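Local structure of cysteine protease (Listeria monocytogenes, 5HU4) at residues S6-V9 and V14-L17; L16-G21 and Y45-H50; I71-L76 and A104-I109; K88-D91 and S96-D99; E131-E136 and K140-K145. The protein anchors surface proteins to the bacterial cell wall as a class A sortase, cleaving a C-terminal sorting signal through a thioester intermediate. One frame throughout, in Å; residues are numbered along the deposited sequence.

Contact 1: residues S6-V9 and V14-L17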
# COMPACT_ATOMS: atom_id res chain seq x y z
N SER A 6 -8.06 5.09 1.59
CA SER A 6 -6.81 5.73 1.19
C SER A 6 -5.60 5.10 1.87
O SER A 6 -5.71 4.52 2.95
CB SER A 6 -6.85 7.23 1.50
OG SER A 6 -7.85 7.88 0.73
N ILE A 7 -4.44 5.23 1.23
CA ILE A 7 -3.18 4.83 1.83
C ILE A 7 -2.16 5.96 1.66
O ILE A 7 -2.13 6.63 0.63
CB ILE A 7 -2.63 3.53 1.20
CG1 ILE A 7 -1.30 3.14 1.86
CG2 ILE A 7 -2.46 3.67 -0.31
CD1 ILE A 7 -0.61 1.97 1.20
N ALA A 8 -1.34 6.18 2.68
CA ALA A 8 -0.37 7.26 2.63
C ALA A 8 0.98 6.86 3.22
O ALA A 8 1.05 6.26 4.29
CB ALA A 8 -0.91 8.48 3.35
N VAL A 9 2.04 7.18 2.49
CA VAL A 9 3.40 7.02 2.98
C VAL A 9 4.13 8.36 2.86
O VAL A 9 4.76 8.64 1.84
CB VAL A 9 4.18 5.94 2.21
CG1 VAL A 9 5.42 5.53 2.99
CG2 VAL A 9 3.30 4.72 1.96
N VAL A 14 3.75 9.57 -0.84
CA VAL A 14 2.70 8.75 -1.44
C VAL A 14 1.37 9.01 -0.75
O VAL A 14 1.25 8.87 0.47
CB VAL A 14 3.03 7.25 -1.37
CG1 VAL A 14 1.81 6.41 -1.77
CG2 VAL A 14 4.22 6.92 -2.25
N ASN A 15 0.37 9.42 -1.53
CA ASN A 15 -0.97 9.66 -1.01
C ASN A 15 -2.00 9.27 -2.06
O ASN A 15 -2.28 10.04 -2.98
CB ASN A 15 -1.15 11.12 -0.60
CG ASN A 15 -2.49 11.39 0.06
OD1 ASN A 15 -3.22 10.46 0.42
ND2 ASN A 15 -2.82 12.66 0.22
N LEU A 16 -2.55 8.06 -1.94
CA LEU A 16 -3.38 7.50 -2.99
C LEU A 16 -4.72 6.98 -2.50
O LEU A 16 -4.92 6.77 -1.30
CB LEU A 16 -2.62 6.36 -3.69
CG LEU A 16 -1.24 6.69 -4.24
CD1 LEU A 16 -0.53 5.41 -4.67
CD2 LEU A 16 -1.33 7.67 -5.39
N LEU A 17 -5.64 6.77 -3.43
CA LEU A 17 -6.91 6.12 -3.14
C LEU A 17 -6.73 4.61 -3.25
O LEU A 17 -5.94 4.13 -4.06
CB LEU A 17 -8.00 6.60 -4.10
CG LEU A 17 -8.41 8.07 -4.01
CD1 LEU A 17 -9.41 8.40 -5.11
CD2 LEU A 17 -8.99 8.39 -2.65

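Contact 2: residues L16-G21 and Y45-H50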
# COMPACT_ATOMS: atom_id res chain seq x y z
N LEU A 16 -2.55 8.06 -1.94
CA LEU A 16 -3.38 7.50 -2.99
C LEU A 16 -4.72 6.98 -2.50
O LEU A 16 -4.92 6.77 -1.30
CB LEU A 16 -2.62 6.36 -3.69
CG LEU A 16 -1.24 6.69 -4.24
CD1 LEU A 16 -0.53 5.41 -4.67
CD2 LEU A 16 -1.33 7.67 -5.39
N LEU A 17 -5.64 6.77 -3.43
CA LEU A 17 -6.91 6.12 -3.14
C LEU A 17 -6.73 4.61 -3.25
O LEU A 17 -5.94 4.13 -4.06
CB LEU A 17 -8.00 6.60 -4.10
CG LEU A 17 -8.41 8.07 -4.01
CD1 LEU A 17 -9.41 8.40 -5.11
CD2 LEU A 17 -8.99 8.39 -2.65
N VAL A 18 -7.47 3.86 -2.44
CA VAL A 18 -7.41 2.41 -2.49
C VAL A 18 -8.62 1.85 -3.22
O VAL A 18 -9.76 2.17 -2.89
CB VAL A 18 -7.33 1.78 -1.09
CG1 VAL A 18 -7.14 0.28 -1.19
CG2 VAL A 18 -6.18 2.40 -0.30
N PHE A 19 -8.37 1.02 -4.23
CA PHE A 19 -9.44 0.42 -5.02
C PHE A 19 -9.57 -1.07 -4.71
O PHE A 19 -8.60 -1.72 -4.30
CB PHE A 19 -9.18 0.62 -6.51
CG PHE A 19 -9.27 2.06 -6.94
CD1 PHE A 19 -8.18 2.91 -6.80
CD2 PHE A 19 -10.43 2.56 -7.50
CE1 PHE A 19 -8.25 4.23 -7.19
CE2 PHE A 19 -10.51 3.88 -7.90
CZ PHE A 19 -9.42 4.72 -7.74
N LYS A 20 -10.76 -1.60 -4.91
CA LYS A 20 -11.02 -3.02 -4.66
C LYS A 20 -10.74 -3.83 -5.92
O LYS A 20 -11.45 -3.70 -6.92
CB LYS A 20 -12.45 -3.23 -4.19
CG LYS A 20 -12.63 -4.40 -3.23
CD LYS A 20 -14.07 -4.50 -2.75
CE LYS A 20 -14.16 -5.22 -1.41
NZ LYS A 20 -15.52 -5.11 -0.82
N GLY A 21 -9.71 -4.66 -5.87
CA GLY A 21 -9.37 -5.52 -6.99
C GLY A 21 -8.27 -4.97 -7.88
O GLY A 21 -8.27 -3.80 -8.24
N TYR A 45 -2.67 -7.24 4.51
CA TYR A 45 -3.42 -6.39 3.60
C TYR A 45 -2.54 -6.00 2.41
O TYR A 45 -1.96 -4.92 2.40
CB TYR A 45 -3.92 -5.14 4.32
CG TYR A 45 -5.02 -4.40 3.58
CD1 TYR A 45 -6.35 -4.79 3.70
CD2 TYR A 45 -4.73 -3.31 2.77
CE1 TYR A 45 -7.35 -4.12 3.02
CE2 TYR A 45 -5.72 -2.64 2.09
CZ TYR A 45 -7.03 -3.05 2.22
OH TYR A 45 -8.03 -2.38 1.55
N PRO A 46 -2.44 -6.89 1.42
CA PRO A 46 -1.58 -6.65 0.25
C PRO A 46 -2.17 -5.61 -0.69
O PRO A 46 -3.36 -5.64 -1.00
CB PRO A 46 -1.52 -8.02 -0.42
CG PRO A 46 -2.81 -8.67 -0.06
CD PRO A 46 -3.14 -8.19 1.33
N LEU A 47 -1.32 -4.69 -1.14
CA LEU A 47 -1.74 -3.65 -2.08
C LEU A 47 -0.76 -3.55 -3.24
O LEU A 47 0.45 -3.52 -3.04
CB LEU A 47 -1.86 -2.30 -1.37
CG LEU A 47 -3.04 -2.13 -0.41
CD1 LEU A 47 -2.88 -0.87 0.42
CD2 LEU A 47 -4.35 -2.11 -1.18
N ALA A 48 -1.30 -3.49 -4.45
CA ALA A 48 -0.47 -3.34 -5.64
C ALA A 48 -0.61 -1.94 -6.22
O ALA A 48 -1.70 -1.36 -6.22
CB ALA A 48 -0.85 -4.39 -6.68
N GLY A 49 0.49 -1.40 -6.72
CA GLY A 49 0.50 -0.09 -7.34
C GLY A 49 1.55 -0.04 -8.43
O GLY A 49 2.69 -0.46 -8.23
N HIS A 50 1.16 0.46 -9.60
CA HIS A 50 2.05 0.45 -10.76
C HIS A 50 3.27 1.34 -10.56
O HIS A 50 3.21 2.35 -9.85
CB HIS A 50 1.29 0.88 -12.01
CG HIS A 50 1.92 0.42 -13.29
ND1 HIS A 50 1.98 -0.90 -13.65
CD2 HIS A 50 2.53 1.12 -14.29
CE1 HIS A 50 2.60 -1.01 -14.82
NE2 HIS A 50 2.93 0.19 -15.22

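Contact 3: residues I71-L76 and A104-I109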
# COMPACT_ATOMS: atom_id res chain seq x y z
N ILE A 71 3.34 3.71 7.50
CA ILE A 71 2.36 3.60 6.43
C ILE A 71 0.97 3.80 7.02
O ILE A 71 0.59 3.13 7.97
CB ILE A 71 2.43 2.24 5.71
CG1 ILE A 71 3.84 1.99 5.18
CG2 ILE A 71 1.41 2.19 4.58
CD1 ILE A 71 4.02 0.60 4.61
N TYR A 72 0.22 4.74 6.45
CA TYR A 72 -1.11 5.04 6.97
C TYR A 72 -2.19 4.54 6.02
O TYR A 72 -2.15 4.78 4.82
CB TYR A 72 -1.26 6.54 7.21
CG TYR A 72 -0.29 7.06 8.25
CD1 TYR A 72 -0.60 6.99 9.60
CD2 TYR A 72 0.93 7.60 7.89
CE1 TYR A 72 0.28 7.45 10.56
CE2 TYR A 72 1.81 8.07 8.84
CZ TYR A 72 1.48 7.99 10.17
OH TYR A 72 2.36 8.46 11.12
N LEU A 73 -3.16 3.83 6.60
CA LEU A 73 -4.24 3.23 5.84
C LEU A 73 -5.57 3.55 6.51
O LEU A 73 -5.67 3.52 7.74
CB LEU A 73 -4.04 1.72 5.73
CG LEU A 73 -5.03 0.89 4.92
CD1 LEU A 73 -4.96 1.25 3.45
CD2 LEU A 73 -4.78 -0.59 5.14
N THR A 74 -6.59 3.86 5.72
CA THR A 74 -7.90 4.18 6.29
C THR A 74 -9.06 3.72 5.42
O THR A 74 -8.96 3.67 4.19
CB THR A 74 -8.04 5.69 6.56
OG1 THR A 74 -9.24 5.94 7.30
CG2 THR A 74 -8.08 6.47 5.25
N ASP A 75 -10.16 3.36 6.07
CA ASP A 75 -11.41 3.03 5.39
C ASP A 75 -12.41 4.15 5.65
O ASP A 75 -13.61 3.98 5.47
CB ASP A 75 -11.96 1.69 5.87
CG ASP A 75 -11.97 1.56 7.38
OD1 ASP A 75 -11.80 2.58 8.08
OD2 ASP A 75 -12.14 0.43 7.88
N LEU A 76 -11.87 5.29 6.08
CA LEU A 76 -12.63 6.47 6.49
C LEU A 76 -13.50 6.21 7.72
O LEU A 76 -14.43 6.96 8.00
CB LEU A 76 -13.49 6.99 5.33
CG LEU A 76 -12.96 8.27 4.66
CD1 LEU A 76 -11.62 8.01 3.99
CD2 LEU A 76 -13.97 8.83 3.67
N ALA A 104 -0.92 -8.84 12.11
CA ALA A 104 -1.52 -7.76 11.34
C ALA A 104 -0.43 -7.01 10.58
O ALA A 104 0.48 -6.44 11.19
CB ALA A 104 -2.29 -6.82 12.24
N ARG A 105 -0.51 -7.02 9.25
CA ARG A 105 0.52 -6.41 8.43
C ARG A 105 -0.03 -5.83 7.13
O ARG A 105 -1.11 -6.20 6.68
CB ARG A 105 1.61 -7.43 8.10
CG ARG A 105 1.09 -8.62 7.30
CD ARG A 105 2.22 -9.38 6.63
NE ARG A 105 3.16 -9.94 7.60
CZ ARG A 105 4.35 -10.43 7.28
NH1 ARG A 105 4.75 -10.43 6.01
NH2 ARG A 105 5.14 -10.93 8.22
N ILE A 106 0.73 -4.91 6.53
CA ILE A 106 0.42 -4.40 5.21
C ILE A 106 1.55 -4.76 4.26
O ILE A 106 2.72 -4.78 4.64
CB ILE A 106 0.19 -2.86 5.23
CG1 ILE A 106 -0.42 -2.39 3.90
CG2 ILE A 106 1.48 -2.12 5.54
CD1 ILE A 106 -0.73 -0.91 3.86
N THR A 107 1.20 -5.09 3.02
CA THR A 107 2.19 -5.51 2.03
C THR A 107 2.08 -4.70 0.75
O THR A 107 1.15 -4.88 -0.03
CB THR A 107 2.05 -7.01 1.70
OG1 THR A 107 2.12 -7.77 2.91
CG2 THR A 107 3.15 -7.45 0.76
N LEU A 108 3.03 -3.80 0.54
CA LEU A 108 3.03 -2.94 -0.64
C LEU A 108 3.85 -3.57 -1.76
O LEU A 108 5.01 -3.92 -1.56
CB LEU A 108 3.56 -1.55 -0.30
CG LEU A 108 2.89 -0.85 0.89
CD1 LEU A 108 3.32 0.60 0.98
CD2 LEU A 108 1.38 -0.96 0.77
N ILE A 109 3.25 -3.69 -2.93
CA ILE A 109 3.89 -4.37 -4.05
C ILE A 109 3.92 -3.50 -5.31
O ILE A 109 2.89 -2.98 -5.74
CB ILE A 109 3.19 -5.70 -4.39
CG1 ILE A 109 3.10 -6.58 -3.14
CG2 ILE A 109 3.93 -6.43 -5.51
CD1 ILE A 109 2.43 -7.91 -3.38

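Contact 4: residues K88-D91 and S96-D99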
# COMPACT_ATOMS: atom_id res chain seq x y z
N LYS A 88 12.19 -5.63 0.25
CA LYS A 88 12.84 -6.68 -0.52
C LYS A 88 12.45 -6.66 -2.00
O LYS A 88 11.43 -6.10 -2.38
CB LYS A 88 12.52 -8.05 0.08
CG LYS A 88 11.04 -8.39 0.07
CD LYS A 88 10.77 -9.70 0.80
CE LYS A 88 9.28 -9.92 1.00
NZ LYS A 88 9.00 -11.04 1.95
N THR A 89 13.29 -7.29 -2.82
CA THR A 89 12.99 -7.49 -4.23
C THR A 89 12.80 -8.97 -4.50
O THR A 89 13.67 -9.78 -4.18
CB THR A 89 14.10 -6.93 -5.14
OG1 THR A 89 14.31 -5.54 -4.84
CG2 THR A 89 13.72 -7.09 -6.60
N ILE A 90 11.66 -9.33 -5.08
CA ILE A 90 11.35 -10.73 -5.36
C ILE A 90 10.95 -10.94 -6.81
O ILE A 90 10.69 -9.98 -7.54
CB ILE A 90 10.21 -11.25 -4.45
CG1 ILE A 90 8.91 -10.50 -4.76
CG2 ILE A 90 10.57 -11.09 -2.99
CD1 ILE A 90 7.69 -11.09 -4.08
N ASP A 91 10.89 -12.20 -7.23
CA ASP A 91 10.38 -12.55 -8.55
C ASP A 91 8.85 -12.54 -8.50
O ASP A 91 8.27 -12.84 -7.46
CB ASP A 91 10.90 -13.91 -9.00
CG ASP A 91 10.58 -14.20 -10.45
OD1 ASP A 91 9.52 -14.81 -10.72
OD2 ASP A 91 11.39 -13.83 -11.33
N SER A 96 3.48 -15.92 -2.60
CA SER A 96 3.35 -16.13 -1.16
C SER A 96 3.22 -14.83 -0.35
O SER A 96 2.60 -14.81 0.71
CB SER A 96 4.54 -16.93 -0.63
OG SER A 96 5.59 -16.07 -0.23
N VAL A 97 3.80 -13.75 -0.87
CA VAL A 97 3.80 -12.48 -0.16
C VAL A 97 2.41 -11.82 -0.18
O VAL A 97 2.20 -10.78 0.45
CB VAL A 97 4.85 -11.52 -0.77
CG1 VAL A 97 4.30 -10.82 -2.01
CG2 VAL A 97 5.31 -10.50 0.26
N ILE A 98 1.47 -12.44 -0.88
CA ILE A 98 0.10 -11.95 -0.96
C ILE A 98 -0.79 -12.63 0.09
O ILE A 98 -1.73 -12.03 0.61
CB ILE A 98 -0.47 -12.16 -2.39
CG1 ILE A 98 -0.13 -10.95 -3.27
CG2 ILE A 98 -1.97 -12.37 -2.37
CD1 ILE A 98 0.41 -11.33 -4.63
N ASP A 99 -0.45 -13.88 0.41
CA ASP A 99 -1.20 -14.69 1.36
C ASP A 99 -1.41 -14.00 2.71
O ASP A 99 -0.56 -13.24 3.17
CB ASP A 99 -0.51 -16.03 1.59
CG ASP A 99 -0.25 -16.77 0.30
OD1 ASP A 99 -1.05 -16.62 -0.65
OD2 ASP A 99 0.75 -17.52 0.23

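Contact 5: residues E131-E136 and K140-K145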
# COMPACT_ATOMS: atom_id res chain seq x y z
N GLU A 131 -6.81 3.53 15.40
CA GLU A 131 -7.63 4.55 16.04
C GLU A 131 -8.70 5.11 15.11
O GLU A 131 -8.57 5.05 13.89
CB GLU A 131 -6.76 5.68 16.58
CG GLU A 131 -5.62 6.09 15.67
CD GLU A 131 -4.74 7.17 16.28
OE1 GLU A 131 -3.51 7.14 16.04
OE2 GLU A 131 -5.28 8.04 16.99
N LYS A 132 -9.76 5.66 15.71
CA LYS A 132 -10.86 6.24 14.97
C LYS A 132 -10.38 7.40 14.11
O LYS A 132 -9.65 8.28 14.59
CB LYS A 132 -11.96 6.72 15.93
CG LYS A 132 -13.38 6.43 15.47
CD LYS A 132 -14.40 6.94 16.48
CE LYS A 132 -14.64 8.43 16.31
NZ LYS A 132 -15.57 8.71 15.18
N LEU A 133 -10.78 7.41 12.84
CA LEU A 133 -10.39 8.50 11.95
C LEU A 133 -11.19 9.76 12.26
O LEU A 133 -12.42 9.75 12.26
CB LEU A 133 -10.57 8.12 10.49
CG LEU A 133 -9.94 9.13 9.53
CD1 LEU A 133 -8.44 8.91 9.41
CD2 LEU A 133 -10.61 9.09 8.16
N THR A 134 -10.48 10.85 12.52
CA THR A 134 -11.10 12.14 12.75
C THR A 134 -10.78 13.08 11.60
O THR A 134 -9.97 12.74 10.73
CB THR A 134 -10.63 12.76 14.07
OG1 THR A 134 -9.20 12.79 14.10
CG2 THR A 134 -11.14 11.95 15.26
N LYS A 135 -11.40 14.25 11.59
CA LYS A 135 -11.14 15.24 10.55
C LYS A 135 -9.67 15.63 10.54
O LYS A 135 -9.04 15.70 9.48
CB LYS A 135 -12.01 16.48 10.76
CG LYS A 135 -13.32 16.46 9.98
CD LYS A 135 -14.36 17.33 10.64
CE LYS A 135 -15.71 16.66 10.64
NZ LYS A 135 -15.65 15.32 11.29
N GLU A 136 -9.12 15.86 11.72
CA GLU A 136 -7.72 16.27 11.87
C GLU A 136 -6.74 15.21 11.37
O GLU A 136 -5.77 15.53 10.69
CB GLU A 136 -7.43 16.61 13.34
CG GLU A 136 -7.64 15.46 14.31
CD GLU A 136 -7.48 15.86 15.76
OE1 GLU A 136 -6.93 16.95 16.02
OE2 GLU A 136 -7.91 15.09 16.64
N LYS A 140 -4.41 15.36 8.07
CA LYS A 140 -2.98 15.33 8.36
C LYS A 140 -2.26 14.28 7.53
O LYS A 140 -1.24 14.56 6.91
CB LYS A 140 -2.73 15.08 9.85
CG LYS A 140 -1.34 15.51 10.31
CD LYS A 140 -0.91 14.79 11.57
CE LYS A 140 0.43 15.31 12.06
NZ LYS A 140 1.39 15.52 10.94
N TYR A 141 -2.79 13.06 7.53
CA TYR A 141 -2.12 11.94 6.87
C TYR A 141 -2.64 11.69 5.46
O TYR A 141 -1.91 11.17 4.62
CB TYR A 141 -2.26 10.68 7.72
CG TYR A 141 -1.56 10.79 9.05
CD1 TYR A 141 -0.18 10.98 9.12
CD2 TYR A 141 -2.26 10.71 10.25
CE1 TYR A 141 0.47 11.09 10.33
CE2 TYR A 141 -1.62 10.81 11.46
CZ TYR A 141 -0.25 11.00 11.50
OH TYR A 141 0.40 11.11 12.71
N PHE A 142 -3.89 12.05 5.21
CA PHE A 142 -4.44 11.93 3.86
C PHE A 142 -4.93 13.28 3.34
O PHE A 142 -6.13 13.46 3.14
CB PHE A 142 -5.59 10.91 3.85
CG PHE A 142 -5.25 9.62 4.54
CD1 PHE A 142 -4.54 8.63 3.88
CD2 PHE A 142 -5.64 9.40 5.86
CE1 PHE A 142 -4.23 7.45 4.51
CE2 PHE A 142 -5.32 8.22 6.49
CZ PHE A 142 -4.62 7.24 5.82
N PRO A 143 -4.00 14.22 3.10
CA PRO A 143 -4.41 15.59 2.75
C PRO A 143 -4.75 15.74 1.28
O PRO A 143 -4.38 14.88 0.46
CB PRO A 143 -3.18 16.42 3.12
CG PRO A 143 -2.05 15.49 2.85
CD PRO A 143 -2.54 14.11 3.21
N SER A 144 -5.50 16.75 0.90
CA SER A 144 -6.09 16.83 -0.42
C SER A 144 -5.23 17.14 -1.63
O SER A 144 -4.03 17.18 -1.59
CB SER A 144 -7.28 17.80 -0.40
OG SER A 144 -8.52 17.15 -0.34
N LYS A 145 -5.92 17.33 -2.74
CA LYS A 145 -5.43 17.90 -3.99
C LYS A 145 -4.01 18.39 -4.00
O LYS A 145 -3.42 18.49 -5.06
CB LYS A 145 -6.35 19.00 -4.44

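Contact 1: residues S6-V9 and V14-L17
Ser6 to Val9 and Val14 to Leu17 run antiparallel as the two arms of a β-hairpin, joined by a four-residue turn. Ile7 and Leu16 form one hydrogen-bonded pair: Leu16 N reaches Ile7 O at 3.0 Å, and Ile7 N returns to Leu16 O. Val9 and Val14 form the other. There Val9 N lies 2.7 Å from Val14 O, and Val14 N returns to Val9 O at 3.0 Å. Followed outward, the side chain of Ser6 first sets CB 3.4 Å from Leu16 O. With chi1 at -64°, OG stands beside its own backbone N, and at the tip it meets the methyl Leu17 CD2 at 3.6 Å. Ala8 and Asn15 share this face with them, and Asn15 ND2 makes a weak hydrogen bond to Pro143 O near the C-terminus. Ile7, Val9, Val14 and Leu16 occupy the other face. Val9 and Val14 lie side by side, CB to CB 4.0 Å, and Ile7 CG2 comes within 4.3 Å of Leu16 CB; Ile7 also packs on Ile106 and Leu108. Backbone bonds set the register, accompanied by a CA-H...O contact of Ala8 CA with Val14 O (3.1 Å). The chemistry divides the hairpin into an aliphatic face, with Ile7, Val9 and Val14 buried and Leu16 at the border, and a mixed face on which Ser6 and Ala8 meet Phe142.

Contact 2: residues L16-G21 and Y45-H50
The phenol of Tyr45 brings its OH to the methyl Val18 CG1 at 3.9 Å, the side chains meeting at a slant, while Leu47 CD1 from the same strand lies at the edge of the ring, in its plane. The side chain also touches Gln38, Met40, Thr33 and Leu73. A chi1 of -163° swings the ring off the Tyr45 main chain and toward strand 14-19. The second branch of Leu47 supplies the other half of the contact: CD2 touches Val18 CG1 at 3.7 Å, with the two side chains at about a right angle. One methyl of Val18 thus rests on both neighbours, and the hydroxyl meets carbon here without a hydrogen bond across the segments. All three residues are buried, and Val18 and Leu47 are also packed against strand 3-9, through Val4 and Ile7 respectively. The backbones stay well apart, with Val18 CA 8.3 Å from Leu47 CA, because strand 31-33 lies between the two in the sheet. Past Ala48 the chain reaches His50, the active-site proton donor/acceptor, which takes no part here. Side chains meeting across the inside of a curled sheet in this way are characteristic of the sortase β-barrel.

Contact 3: residues I71-L76 and A104-I109
The strands of Ile71 to Thr74 and Arg105 to Ile109 cross at 105° with their axes 9.6 Å apart, too far for backbone pairing, so that side chains alone bridge the gap. Ile71 meets two residues. Its CG1 stands beside the backbone N (chi1 -56°) and the chain extends from there, bringing CD1 against two partners: Leu108 CD1 at 3.7 Å, met tip to tip, and Ile106 CG2 at 3.8 Å. The other branch of Ile71 is used as well, CG2 touching Ile106 CD1 at 3.8 Å. The two isoleucines therefore interlock through exchanged branches, the γ-methyl of each against the δ-methyl of the other, their side chains passing at a slant. Ile106 can offer both methyls because its CG1 is anti to the backbone N (chi1 -168°), which leaves CG2 between N and the carbonyl carbon. Leu73 joins more loosely, CD2 lying 4.3 Å from Ile106 CD1.

Leu47, Tyr45, Val84 and Tyr82 pack around the cluster, which belongs to the interior of the sortase β-barrel, where strands that are not neighbours in the sheet face one another. Beyond the strand the chain turns: Leu76 N donates to Thr74 OG1 at 3.0 Å, an ST turn, and Asp75 is held by the backbone N atoms of Glu77 and Asn78. Across the gap only methyl-rich groups meet and no hydrogen bond forms; the contact consists of dispersion and burial, with the four participating residues all removed from solvent.

Contact 4: residues K88-D91 and S96-D99
Val97 presents its two methyls to Lys88 and Ile90, one to each, where the connection between strands 78-91 and 105-111 of the sortase barrel, the β6/β7 loop of the family, folds back over the end of the strand it leaves. With the valine chi1 at 82°, CG1 sits between the backbone N and the carbonyl carbon and faces Ile90, while CG2, anti to the backbone N, faces Lys88. Ile90 meets it with a similar choice: CG1 also occupies the crowded position (chi1 64°), and from there the extended chain carries CD1 to Val97 CG1 at 4.0 Å, the two side chains passing aslant. Lys88 has its CG likewise between N and the carbonyl carbon, with the rest of the chain stretched out. It runs past Val97 in the opposite direction, so that the far end of its aliphatic part, not its root, makes the touch. The ammonium group forms a salt bridge with Glu86. Val122 of strand 119-132 packs on all three residues, and Val97 leans further on Thr107 and Ile109. The loop is also secured through its main chain. Asn44 ND2 donates to Val97 O and Asp99 O, Arg35 NH1 binds Ile98 O, and Asp99 N turns back to Ser96 O at 3.2 Å. None of the three contact residues is fully buried, and no hydrogen bond spans the segments. At the lysine end, Val97 CG2 lies 4.1 Å from both Lys88 CE and Lys88 NZ.

Contact 5: residues E131-E136 and K140-K145
Glu136 and Lys140, one helical turn apart, are joined by a single hydrogen bond from Lys140 N to Glu136 O, 3.0 Å long but weak because it is bent (128° at the hydrogen). Lys140 CB crowds the same carbonyl oxygen at 3.2 Å, whereas the carboxylate and ammonium groups of the two side chains turn off elsewhere. At the N-terminus of the helix, Thr134 holds the N-cap position, its OG1 weakly bonded to the backbone N of Leu137.

The apolar part is formed by Leu133 shortly before the helix and Phe142 just after it: CD1 of Leu133 approaches CE2 of Phe142 at 4.3 Å, oblique to the ring. Helix 135-141 follows the last strand of the sortase barrel as a C-terminal appendage, and this pair brings the residues bordering its two ends together. Both side chains continue onto the sheet, packing on Thr74 and Leu79, and Phe142 also touches Tyr72.

Ring faces are used within 140-145. Lys140 CD lies 3.8 Å above the plane of the Tyr141 ring, offset toward its rim, and Tyr141 CB stands similarly over one face of Phe142, 4.0 Å from its plane. The Tyr141 side chain also packs on Leu79 of strand 78-91, and its ring stacks with that of Tyr72 in strand 70-74.

Contacts 2 and 3 are buried and wholly side-chain based, joining strands that are not neighbours in the sheet; the two meet at shared core side chains, and strands 44-48 and 105-111 pair directly through Leu47. Contact 1 differs in being a true hairpin with backbone bonds. It shares Leu16 and Leu17 with contact 2, borders strand 70-74 of contact 3, and has one face in the same core. Contacts 4 and 5 lie at the surface on opposite sides of the chain's centre, their centres about 30 Å apart. Contact 4 sets a loop against strand 78-91, adding a lysine chain to aliphatic packing, whereas contact 5 combines helical bonding with aromatic groups that reach contacts 1 and 3.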